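Local coordinates for protein thiosulfate reductase (Thermus thermophilus, PDB 2VPZ) that probably reduces sulfur compounds such as polysulfide or thiosulfate, using a [4Fe-4S] cluster and a molybdenum centre held by two pterin guanosine dinucleotides, at residues P369-Y374 with F492-H497; L468-V473 with F699-P704; T499-L504 with M561-Q566; H710-S715 with R748-T753. One frame throughout, in Å; residues are numbered along the deposited sequence.

Interaction 1: P369-Y374 with F492-H497; sequences PYLEKY and FVLVAH
A loop laid over a three-stranded antiparallel sheet is the setting here: Pro369 and Leu371 of 369-374 come down on Leu494 and Phe492, at the sheet's outer strand 493-495. Pro369 sets its ring against the backbone as much as against a side chain. Its CG lies 3.6 Å from Leu494 CB, while its CD rests 3.7 Å from Val495 O. Leu371 brings its CD1 methyl obliquely to the Phe492 ring, 4.2 Å from the ring centroid and 29° off the normal, an off-centre CH-pi contact. The two side chains meet at about a right angle. Between these two points Leu494 CD2 reaches Leu371 CB at 4.2 Å; its CG stands beside the backbone N (chi1 -44°), which carries the branch under the loop. No hydrogen bond joins the segments; the side-chain contacts are apolar. With an alanine at Pro369, CG and CD are gone and a gap would probably open over Leu494 CB and the Val495 carbonyl. A polar tie comes from outside, Gln566 NE2 bonding Tyr370 O, while Leu551 of helix 540-551 packs on Leu371. This is an irregular connection packed by apolar side chains onto the edge strand of a small antiparallel sheet.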
# COMPACT_ATOMS: atom_id res chain seq x y z
N PRO A 369 -46.07 16.55 -11.10
CA PRO A 369 -47.05 16.60 -10.00
C PRO A 369 -48.36 17.38 -10.26
O PRO A 369 -48.43 18.17 -11.21
CB PRO A 369 -46.26 17.18 -8.82
CG PRO A 369 -45.16 17.99 -9.46
CD PRO A 369 -44.86 17.32 -10.80
N TYR A 370 -49.39 17.16 -9.44
CA TYR A 370 -50.63 17.90 -9.56
C TYR A 370 -50.69 19.11 -8.57
O TYR A 370 -50.69 18.93 -7.35
CB TYR A 370 -51.90 17.02 -9.37
CG TYR A 370 -53.20 17.83 -9.33
CD1 TYR A 370 -53.68 18.48 -10.48
CD2 TYR A 370 -53.88 18.04 -8.13
CE1 TYR A 370 -54.82 19.32 -10.43
CE2 TYR A 370 -55.01 18.88 -8.06
CZ TYR A 370 -55.48 19.52 -9.22
OH TYR A 370 -56.59 20.34 -9.17
N LEU A 371 -50.67 20.33 -9.11
CA LEU A 371 -50.79 21.58 -8.35
C LEU A 371 -51.50 22.41 -9.38
O LEU A 371 -50.98 22.67 -10.47
CB LEU A 371 -49.46 22.26 -7.97
CG LEU A 371 -49.37 23.03 -6.62
CD1 LEU A 371 -48.66 24.36 -6.87
CD2 LEU A 371 -50.73 23.31 -5.96
N GLU A 372 -52.69 22.82 -9.03
CA GLU A 372 -53.52 23.53 -9.95
C GLU A 372 -53.14 25.00 -10.17
O GLU A 372 -52.81 25.71 -9.22
CB GLU A 372 -54.94 23.28 -9.46
CG GLU A 372 -55.92 24.34 -9.56
CD GLU A 372 -57.26 23.73 -9.83
OE1 GLU A 372 -58.11 23.68 -8.91
OE2 GLU A 372 -57.43 23.28 -10.99
N LYS A 373 -53.12 25.44 -11.43
CA LYS A 373 -52.74 26.82 -11.76
C LYS A 373 -53.66 27.85 -11.09
O LYS A 373 -54.77 27.53 -10.68
CB LYS A 373 -52.68 27.04 -13.29
CG LYS A 373 -51.41 26.46 -13.95
CD LYS A 373 -51.47 26.48 -15.48
CE LYS A 373 -51.33 27.89 -16.07
NZ LYS A 373 -49.92 28.47 -16.04
N TYR A 374 -53.18 29.08 -10.96
CA TYR A 374 -53.97 30.15 -10.36
C TYR A 374 -54.95 30.54 -11.49
O TYR A 374 -54.48 30.81 -12.60
CB TYR A 374 -53.06 31.31 -9.97
CG TYR A 374 -53.78 32.43 -9.26
CD1 TYR A 374 -53.68 32.58 -7.89
CD2 TYR A 374 -54.55 33.35 -9.98
CE1 TYR A 374 -54.32 33.63 -7.22
CE2 TYR A 374 -55.21 34.41 -9.33
CZ TYR A 374 -55.09 34.55 -7.95
OH TYR A 374 -55.71 35.60 -7.28
N PHE A 492 -44.11 28.12 -6.83
CA PHE A 492 -43.64 26.75 -6.60
C PHE A 492 -42.81 26.12 -7.70
O PHE A 492 -42.91 26.48 -8.88
CB PHE A 492 -44.78 25.78 -6.26
CG PHE A 492 -45.68 26.22 -5.13
CD1 PHE A 492 -46.68 27.17 -5.36
CD2 PHE A 492 -45.54 25.68 -3.85
CE1 PHE A 492 -47.53 27.60 -4.33
CE2 PHE A 492 -46.37 26.11 -2.80
CZ PHE A 492 -47.37 27.08 -3.04
N VAL A 493 -42.01 25.14 -7.29
CA VAL A 493 -41.12 24.37 -8.16
C VAL A 493 -41.63 22.91 -8.24
O VAL A 493 -41.58 22.15 -7.26
CB VAL A 493 -39.63 24.46 -7.65
CG1 VAL A 493 -38.74 23.44 -8.37
CG2 VAL A 493 -39.09 25.91 -7.86
N LEU A 494 -42.14 22.54 -9.42
CA LEU A 494 -42.66 21.19 -9.65
C LEU A 494 -41.63 20.30 -10.34
O LEU A 494 -41.05 20.69 -11.35
CB LEU A 494 -43.97 21.24 -10.50
CG LEU A 494 -45.09 22.26 -10.21
CD1 LEU A 494 -46.40 21.92 -10.98
CD2 LEU A 494 -45.37 22.32 -8.69
N VAL A 495 -41.39 19.10 -9.82
CA VAL A 495 -40.43 18.19 -10.44
C VAL A 495 -41.01 16.81 -10.86
O VAL A 495 -41.49 16.04 -10.02
CB VAL A 495 -39.16 17.93 -9.50
CG1 VAL A 495 -38.07 17.12 -10.25
CG2 VAL A 495 -38.59 19.27 -8.99
N ALA A 496 -40.98 16.54 -12.17
CA ALA A 496 -41.44 15.25 -12.73
C ALA A 496 -40.41 14.22 -12.24
O ALA A 496 -39.18 14.40 -12.37
CB ALA A 496 -41.53 15.27 -14.27
N HIS A 497 -40.91 13.10 -11.73
CA HIS A 497 -40.02 12.14 -11.07
C HIS A 497 -40.68 10.78 -10.80
O HIS A 497 -41.89 10.61 -10.95
CB HIS A 497 -39.59 12.80 -9.71
CG HIS A 497 -38.44 12.18 -8.99
ND1 HIS A 497 -38.59 11.21 -8.03
CD2 HIS A 497 -37.13 12.39 -9.10
CE1 HIS A 497 -37.42 10.85 -7.57
NE2 HIS A 497 -36.51 11.55 -8.21

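Interaction 2: L468-V473 with F699-P704; sequences LPQEHV and FGHKAP. With MGD (2-amino-5,6-dimercapto-7-methyl-3,7,8a,9-tetrahydro-8-oxa-1,3,9,10-tetraaza-anthracen-4-one guanosine dinucleotide), chain H.
Glu471 meets the 699-704 loop along nearly its whole length. Its CB sits close to Lys702 O, and CG follows at 3.2 Å from that oxygen. CG stands opposite the backbone N (chi1 -178°) and the chain runs on extended, taking the carboxylate at a slant across the Lys702 side chain, with OE2 3.6 Å from Lys702 CG. At the tip, OE2 accepts a bond from a water 3.0 Å away, which in turn takes the Lys702 N-H; Tyr718 also bonds OE2, and OE1 forms a salt bridge with Lys453. The charged end of Lys702 goes to Glu677 and, at 2.9 Å from NZ, to Gly700 O.

This seam joins the loop after strand 462-466, in the molybdopterin oxidoreductase part of the chain, to the dinucleotide-binding part, beside one guanosine dinucleotide of the bis-MGD cofactor. Pro469, the centre of an inverse gamma turn, leads into Gln470 and Glu471, which meet the 699-704 loop. Gln470 bends at chi2 (-116°), which brings its amide between nucleotide and loop: OE1 lies 3.5 Å from MGD O2', while NE2 comes to the edge of the His701 ring, near its plane. A second water accepts the Glu471 N-H at 2.8 Å, is bonded to His701 ND1 and takes a weak bond from Gln470 NE2. Ala703 CB closes against Glu471 N, 3.6 Å away, and His472 holds NE2 near MGD O3'.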
# COMPACT_ATOMS: atom_id res chain seq x y z
N LEU A 468 -25.46 41.36 -9.89
CA LEU A 468 -24.10 41.86 -9.90
C LEU A 468 -23.88 42.78 -11.14
O LEU A 468 -24.69 42.76 -12.06
CB LEU A 468 -23.10 40.65 -9.91
CG LEU A 468 -23.22 39.54 -8.81
CD1 LEU A 468 -22.70 38.17 -9.34
CD2 LEU A 468 -22.47 39.96 -7.52
N PRO A 469 -22.85 43.67 -11.09
CA PRO A 469 -22.60 44.55 -12.23
C PRO A 469 -21.67 43.85 -13.24
O PRO A 469 -20.47 44.13 -13.30
CB PRO A 469 -21.96 45.79 -11.62
CG PRO A 469 -21.33 45.30 -10.34
CD PRO A 469 -22.24 44.18 -9.85
N GLN A 470 -22.26 42.92 -14.00
CA GLN A 470 -21.55 42.14 -15.03
C GLN A 470 -21.22 42.99 -16.27
O GLN A 470 -21.66 44.13 -16.35
CB GLN A 470 -22.41 40.98 -15.44
CG GLN A 470 -22.70 39.99 -14.35
CD GLN A 470 -22.10 38.64 -14.66
OE1 GLN A 470 -22.22 37.67 -13.90
NE2 GLN A 470 -21.43 38.57 -15.82
N GLU A 471 -20.51 42.44 -17.25
CA GLU A 471 -20.20 43.24 -18.43
C GLU A 471 -21.42 43.54 -19.34
O GLU A 471 -21.41 44.56 -20.04
CB GLU A 471 -19.07 42.64 -19.31
CG GLU A 471 -18.77 43.54 -20.50
CD GLU A 471 -18.05 42.84 -21.63
OE1 GLU A 471 -17.66 43.52 -22.60
OE2 GLU A 471 -17.89 41.60 -21.54
N HIS A 472 -22.45 42.72 -19.35
CA HIS A 472 -23.65 42.97 -20.20
C HIS A 472 -24.81 43.72 -19.47
O HIS A 472 -25.79 44.07 -20.10
CB HIS A 472 -24.30 41.70 -20.73
CG HIS A 472 -25.10 40.98 -19.73
ND1 HIS A 472 -26.44 41.10 -19.59
CD2 HIS A 472 -24.71 40.24 -18.69
CE1 HIS A 472 -26.85 40.47 -18.51
NE2 HIS A 472 -25.80 39.93 -17.94
N VAL A 473 -24.72 43.90 -18.16
CA VAL A 473 -25.75 44.63 -17.39
C VAL A 473 -25.46 46.15 -17.52
O VAL A 473 -26.39 46.99 -17.57
CB VAL A 473 -25.76 44.23 -15.86
CG1 VAL A 473 -26.74 45.11 -15.06
CG2 VAL A 473 -26.11 42.73 -15.69
N PHE A 699 -14.80 32.12 -17.37
CA PHE A 699 -13.76 33.04 -16.87
C PHE A 699 -13.51 34.11 -17.96
O PHE A 699 -14.25 34.13 -18.96
CB PHE A 699 -12.45 32.32 -16.50
CG PHE A 699 -12.49 31.56 -15.18
CD1 PHE A 699 -13.02 30.27 -15.12
CD2 PHE A 699 -12.02 32.14 -13.99
CE1 PHE A 699 -13.07 29.56 -13.90
CE2 PHE A 699 -12.06 31.47 -12.77
CZ PHE A 699 -12.59 30.17 -12.72
N GLY A 700 -12.54 35.00 -17.77
CA GLY A 700 -12.29 36.05 -18.75
C GLY A 700 -13.23 37.24 -18.72
O GLY A 700 -13.47 37.87 -19.75
N HIS A 701 -13.78 37.57 -17.56
CA HIS A 701 -14.69 38.73 -17.45
C HIS A 701 -13.98 40.07 -17.72
O HIS A 701 -12.82 40.24 -17.30
CB HIS A 701 -15.34 38.85 -16.00
CG HIS A 701 -16.25 37.76 -15.58
ND1 HIS A 701 -17.61 37.89 -15.55
CD2 HIS A 701 -16.00 36.52 -15.16
CE1 HIS A 701 -18.16 36.77 -15.14
NE2 HIS A 701 -17.19 35.91 -14.89
N LYS A 702 -14.63 40.98 -18.45
CA LYS A 702 -14.12 42.35 -18.59
C LYS A 702 -15.30 43.10 -17.91
O LYS A 702 -16.26 43.54 -18.55
CB LYS A 702 -13.97 42.85 -20.03
CG LYS A 702 -14.28 41.85 -21.12
CD LYS A 702 -13.04 41.09 -21.61
CE LYS A 702 -13.40 39.96 -22.59
NZ LYS A 702 -12.56 38.72 -22.37
N ALA A 703 -15.25 43.19 -16.57
CA ALA A 703 -16.30 43.87 -15.81
C ALA A 703 -15.63 44.40 -14.52
O ALA A 703 -15.70 43.74 -13.46
CB ALA A 703 -17.43 42.85 -15.49
N PRO A 704 -14.99 45.60 -14.59
CA PRO A 704 -14.30 46.25 -13.46
C PRO A 704 -15.03 46.39 -12.13
O PRO A 704 -14.40 46.45 -11.07
CB PRO A 704 -13.92 47.64 -14.00
CG PRO A 704 -14.09 47.56 -15.48
CD PRO A 704 -15.22 46.56 -15.68
PB MGD H . -24.67 32.48 -16.05
O1B MGD H . -23.31 32.76 -16.60
O2B MGD H . -24.81 31.93 -14.66
O3B MGD H . -25.39 31.64 -17.22
O3A MGD H . -26.49 30.42 -19.12
PA MGD H . -26.80 31.53 -18.01
O1A MGD H . -27.76 31.12 -16.90
O2A MGD H . -27.01 32.80 -18.75
O5' MGD H . -25.52 33.80 -16.04
C5' MGD H . -26.46 34.09 -15.00
C4' MGD H . -26.71 35.60 -15.07
O4' MGD H . -27.82 35.72 -14.18
C3' MGD H . -25.62 36.47 -14.50
O3' MGD H . -25.79 37.75 -15.11
C2' MGD H . -25.98 36.50 -13.01
O2' MGD H . -25.40 37.65 -12.45
C1' MGD H . -27.51 36.56 -13.03
N9 MGD H . -28.28 36.09 -11.81
C8 MGD H . -27.94 35.09 -11.00
N7 MGD H . -28.85 34.86 -10.02
C5 MGD H . -29.87 35.72 -10.22
C6 MGD H . -31.24 36.02 -9.59
O6 MGD H . -31.66 35.42 -8.54
N1 MGD H . -31.97 37.01 -10.20
C2 MGD H . -31.56 37.71 -11.30
N2 MGD H . -32.31 38.70 -11.88
N3 MGD H . -30.38 37.44 -11.87
C4 MGD H . -29.48 36.51 -11.41
C10 MGD H . -26.66 28.99 -18.87
C11 MGD H . -26.55 28.29 -20.18
O11 MGD H . -25.43 28.88 -20.84
C12 MGD H . -26.45 26.81 -20.16
S12 MGD H . -27.53 25.84 -19.25
C13 MGD H . -25.57 26.15 -20.91
S13 MGD H . -25.33 24.51 -20.94
C14 MGD H . -24.68 26.72 -21.87
N15 MGD H . -23.28 26.54 -21.40
C16 MGD H . -22.35 27.24 -22.12
C17 MGD H . -20.93 26.90 -22.31
O17 MGD H . -20.43 25.89 -21.74
N18 MGD H . -20.20 27.67 -23.11
C19 MGD H . -20.69 28.76 -23.75
N19 MGD H . -19.90 29.57 -24.51
N20 MGD H . -21.98 29.09 -23.63
C21 MGD H . -22.83 28.43 -22.85
N22 MGD H . -24.09 28.85 -22.72
C23 MGD H . -25.13 28.15 -22.03
O HOH W 1 -19.30 39.95 -17.16
O HOH W 2 -17.40 39.69 -19.32

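Interaction 3: T499-L504 with M561-Q566; sequences TPFIQL and MGTLVQ
Strands 501-503 and 563-565 run antiparallel, 170° between their directions, as neighbours in a three-stranded sheet whose central member is 501-503. Ile502 and Leu564 form the hydrogen-bonded pair; Leu564 N donates to Ile502 O at 2.6 Å, and the reciprocal bond from Ile502 N rests on a less certain oxygen. Non-hydrogen-bonded pairs flank it, Phe501 with Val565 and Gln503 with Thr563. Past these the pairing continues at both ends. Gln566 N meets Pro500 O at 2.9 Å in an almost straight bond (171°), and Leu504 N reaches Gly562 O at 3.0 Å, where the chain has just left helix 555-560.

Ile502 and Leu564 lie side by side on one face, pointing the same way, with Ile502 CD1 3.9 Å from Leu564 CD2. Gln566 brings NE2 across the same methyl. That amide is set from outside, its NE2 bonding Tyr370 O, and Leu551 of helix 540-551 touches both Ile502 and Gln566.

The other face carries Phe501, Gln503, Thr563 and Val565. Gln503 gives its NE2 to the carbonyl of Arg50, a residue of the iron-sulfur cluster pocket, and its side chain is about 8 Å from the cluster. Thr563 has its OG1 bonded to Tyr68 and Asn71, which fixes its rotation and leaves the methyl turned to the aromatic ring. With Phe501 CG set between the backbone N and the carbonyl carbon (chi1 59°), the ring stands out from the strand on this face, and CD1 comes 3.4 Å from Thr563 CG2.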
# COMPACT_ATOMS: atom_id res chain seq x y z
N THR A 499 -41.34 9.65 -8.02
CA THR A 499 -42.35 10.14 -7.07
C THR A 499 -42.42 11.68 -7.24
O THR A 499 -41.73 12.41 -6.51
CB THR A 499 -41.99 9.81 -5.57
OG1 THR A 499 -40.87 10.58 -5.16
CG2 THR A 499 -41.70 8.31 -5.42
N PRO A 500 -43.29 12.20 -8.17
CA PRO A 500 -43.41 13.65 -8.39
C PRO A 500 -43.46 14.47 -7.11
O PRO A 500 -44.07 14.03 -6.15
CB PRO A 500 -44.70 13.82 -9.19
CG PRO A 500 -45.06 12.45 -9.70
CD PRO A 500 -44.45 11.47 -8.69
N PHE A 501 -42.85 15.66 -7.07
CA PHE A 501 -42.92 16.48 -5.87
C PHE A 501 -43.00 17.99 -6.11
O PHE A 501 -42.74 18.48 -7.22
CB PHE A 501 -41.81 16.11 -4.85
CG PHE A 501 -40.37 16.24 -5.37
CD1 PHE A 501 -39.60 17.38 -5.09
CD2 PHE A 501 -39.79 15.22 -6.15
CE1 PHE A 501 -38.27 17.51 -5.56
CE2 PHE A 501 -38.46 15.33 -6.64
CZ PHE A 501 -37.70 16.48 -6.34
N ILE A 502 -43.38 18.73 -5.08
CA ILE A 502 -43.55 20.17 -5.11
C ILE A 502 -42.69 20.84 -4.02
O ILE A 502 -42.70 20.40 -2.86
CB ILE A 502 -45.08 20.52 -4.90
CG1 ILE A 502 -45.93 19.78 -5.93
CG2 ILE A 502 -45.31 22.05 -4.96
CD1 ILE A 502 -47.46 19.82 -5.68
N GLN A 503 -41.92 21.86 -4.38
CA GLN A 503 -41.08 22.56 -3.40
C GLN A 503 -41.48 24.03 -3.21
O GLN A 503 -41.98 24.66 -4.14
CB GLN A 503 -39.59 22.51 -3.79
CG GLN A 503 -39.11 21.26 -4.51
CD GLN A 503 -37.59 21.16 -4.62
OE1 GLN A 503 -36.99 20.17 -4.20
NE2 GLN A 503 -36.97 22.20 -5.16
N LEU A 504 -41.25 24.56 -2.01
CA LEU A 504 -41.55 25.96 -1.66
C LEU A 504 -40.37 26.67 -0.96
O LEU A 504 -39.78 26.13 -0.02
CB LEU A 504 -42.81 26.07 -0.74
CG LEU A 504 -43.49 27.43 -0.42
CD1 LEU A 504 -43.00 28.04 0.91
CD2 LEU A 504 -43.28 28.42 -1.58
N MET A 561 -43.43 21.46 5.93
CA MET A 561 -42.82 20.30 5.18
C MET A 561 -42.23 20.71 3.77
O MET A 561 -42.57 20.09 2.75
CB MET A 561 -43.86 19.17 5.00
CG MET A 561 -45.32 19.60 5.21
SD MET A 561 -46.29 19.88 3.70
CE MET A 561 -46.11 18.27 2.85
N GLY A 562 -41.39 21.75 3.79
CA GLY A 562 -40.76 22.35 2.61
C GLY A 562 -41.03 21.83 1.21
O GLY A 562 -41.18 22.61 0.24
N THR A 563 -41.10 20.51 1.11
CA THR A 563 -41.36 19.69 -0.10
C THR A 563 -42.64 18.80 0.03
O THR A 563 -42.94 18.35 1.12
CB THR A 563 -40.21 18.67 -0.39
OG1 THR A 563 -38.95 19.27 -0.21
CG2 THR A 563 -40.34 18.09 -1.82
N LEU A 564 -43.34 18.55 -1.08
CA LEU A 564 -44.52 17.67 -1.10
C LEU A 564 -44.40 16.58 -2.23
O LEU A 564 -44.22 16.94 -3.42
CB LEU A 564 -45.87 18.48 -1.21
CG LEU A 564 -47.27 17.78 -1.10
CD1 LEU A 564 -48.24 18.53 -0.16
CD2 LEU A 564 -47.90 17.62 -2.51
N VAL A 565 -44.39 15.29 -1.84
CA VAL A 565 -44.32 14.10 -2.72
C VAL A 565 -45.75 13.52 -2.89
O VAL A 565 -46.53 13.37 -1.92
CB VAL A 565 -43.38 12.91 -2.20
CG1 VAL A 565 -43.11 11.88 -3.35
CG2 VAL A 565 -42.04 13.46 -1.67
N GLN A 566 -46.07 13.25 -4.16
CA GLN A 566 -47.33 12.73 -4.63
C GLN A 566 -47.22 11.35 -5.27
O GLN A 566 -46.12 10.88 -5.57
CB GLN A 566 -47.91 13.66 -5.68
CG GLN A 566 -48.26 15.04 -5.25
CD GLN A 566 -49.09 15.69 -6.32
OE1 GLN A 566 -49.10 15.17 -7.44
NE2 GLN A 566 -49.78 16.78 -6.01

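Interaction 4: H710-S715 with R748-T753; sequences HGRGAS and RLPSLT
Arg712 slides its guanidinium between Leu749 and Leu752, joining a loop of the dinucleotide-binding region to the start of the C-terminal helix 752-756, for which Ser751 is the N-cap. The tight part is the Leu752 side. Leu752 CG sits over one face, 3.5 Å from Arg712 NH2, with CD1 nearest NH2 and CD2 nearest NH1. The bend at chi3 (88°) turns the flat group out of line with the otherwise extended start of the chain. Pro750 O stands at the edge, near the guanidinium plane, 3.6 Å from NH2, with no hydrogen bond counted between them.

Towards the surface the contact thins: Leu749 and Pro750 are exposed. Over the opposite face Leu749 is looser, its CB 4.2 Å from Arg712 NH2, and Pro750 CD comes only to 4.2 Å from Arg712 NH1. A leucine in place of Arg712 would lack the flat charged end, and is likely to leave Leu752 and Leu749 without the layer that separates them. The loop itself is fixed by backbone bonds between Gly711 and His701 and between Gly700 N and Arg712 O. Gly711 has positive phi, and its O lies 3.6 Å from Leu749 CD2.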
# COMPACT_ATOMS: atom_id res chain seq x y z
N HIS A 710 -12.91 40.26 -12.35
CA HIS A 710 -12.27 41.11 -13.39
C HIS A 710 -10.80 40.84 -13.68
O HIS A 710 -9.93 40.98 -12.81
CB HIS A 710 -12.36 42.65 -13.12
CG HIS A 710 -11.82 43.50 -14.21
ND1 HIS A 710 -12.42 43.59 -15.42
CD2 HIS A 710 -10.70 44.21 -14.30
CE1 HIS A 710 -11.70 44.33 -16.23
NE2 HIS A 710 -10.63 44.73 -15.57
N GLY A 711 -10.54 40.44 -14.94
CA GLY A 711 -9.22 40.14 -15.48
C GLY A 711 -8.59 38.75 -15.30
O GLY A 711 -7.40 38.54 -15.59
N ARG A 712 -9.38 37.78 -14.87
CA ARG A 712 -8.89 36.42 -14.58
C ARG A 712 -9.29 35.27 -15.55
O ARG A 712 -10.47 35.12 -15.88
CB ARG A 712 -9.29 36.09 -13.10
CG ARG A 712 -9.25 37.37 -12.19
CD ARG A 712 -9.46 37.16 -10.65
NE ARG A 712 -8.22 36.87 -9.93
CZ ARG A 712 -7.59 37.66 -9.06
NH1 ARG A 712 -8.05 38.86 -8.75
NH2 ARG A 712 -6.47 37.24 -8.50
N GLY A 713 -8.29 34.52 -16.04
CA GLY A 713 -8.50 33.44 -16.99
C GLY A 713 -8.87 33.84 -18.42
O GLY A 713 -8.87 35.03 -18.74
N ALA A 714 -9.18 32.87 -19.27
CA ALA A 714 -9.58 33.09 -20.67
C ALA A 714 -11.07 32.76 -20.82
O ALA A 714 -11.54 31.80 -20.22
CB ALA A 714 -8.77 32.19 -21.60
N SER A 715 -11.81 33.53 -21.62
CA SER A 715 -13.24 33.27 -21.86
C SER A 715 -13.43 32.33 -23.08
O SER A 715 -12.94 32.65 -24.16
CB SER A 715 -14.03 34.58 -22.14
OG SER A 715 -15.30 34.30 -22.71
N ARG A 748 -0.35 40.48 -13.82
CA ARG A 748 -0.17 41.20 -12.56
C ARG A 748 -1.59 41.63 -12.16
O ARG A 748 -2.24 42.44 -12.83
CB ARG A 748 0.87 42.33 -12.75
CG ARG A 748 2.32 41.79 -13.09
CD ARG A 748 3.18 42.74 -14.01
NE ARG A 748 4.14 42.08 -14.92
CZ ARG A 748 3.95 41.84 -16.23
NH1 ARG A 748 2.81 42.18 -16.82
NH2 ARG A 748 4.92 41.26 -16.96
N LEU A 749 -2.09 41.04 -11.09
CA LEU A 749 -3.47 41.24 -10.65
C LEU A 749 -3.56 41.61 -9.18
O LEU A 749 -2.60 41.39 -8.44
CB LEU A 749 -4.25 39.94 -10.87
CG LEU A 749 -4.48 39.43 -12.28
CD1 LEU A 749 -4.55 37.89 -12.31
CD2 LEU A 749 -5.76 40.09 -12.83
N PRO A 750 -4.72 42.14 -8.74
CA PRO A 750 -4.76 42.47 -7.31
C PRO A 750 -4.75 41.20 -6.44
O PRO A 750 -4.90 40.06 -6.93
CB PRO A 750 -6.06 43.26 -7.14
CG PRO A 750 -6.52 43.60 -8.57
CD PRO A 750 -5.99 42.46 -9.40
N SER A 751 -4.56 41.38 -5.14
CA SER A 751 -4.57 40.25 -4.23
C SER A 751 -6.04 39.88 -3.95
O SER A 751 -6.84 40.74 -3.57
CB SER A 751 -3.86 40.61 -2.92
OG SER A 751 -4.33 39.81 -1.86
N LEU A 752 -6.40 38.61 -4.17
CA LEU A 752 -7.75 38.10 -3.92
C LEU A 752 -8.15 38.13 -2.44
O LEU A 752 -9.33 38.36 -2.13
CB LEU A 752 -7.94 36.67 -4.42
CG LEU A 752 -8.60 36.46 -5.77
CD1 LEU A 752 -8.64 34.95 -6.05
CD2 LEU A 752 -10.02 37.05 -5.77
N THR A 753 -7.22 37.84 -1.54
CA THR A 753 -7.48 37.85 -0.09
C THR A 753 -7.79 39.30 0.36
O THR A 753 -8.73 39.53 1.14
CB THR A 753 -6.27 37.24 0.74
OG1 THR A 753 -6.09 35.87 0.41
CG2 THR A 753 -6.51 37.35 2.25

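How the interactions relate
The four contacts form two pairs on different parts of the molecule. Interactions 1 and 3 have centres 9 Å apart and share one sheet: strand 493-495 lies beside 501-503, with Val493 O 2.9 Å from Gln503 N. Of this pair, interaction 3 comes nearer the [4Fe-4S] cluster; the side chain of Val495, in interaction 1, is about 11 Å from the bound iron-sulfur cluster. Interactions 2 and 4 have centres 12 Å apart and are joined where Gly700 N meets Arg712 O at 2.8 Å. Interaction 2 touches one MGD directly, whereas the side chain of His710 in interaction 4 is about 14 Å from an MGD. Centres of interactions 1 and 4 are 43 Å apart, on opposite sides of the chain's centre.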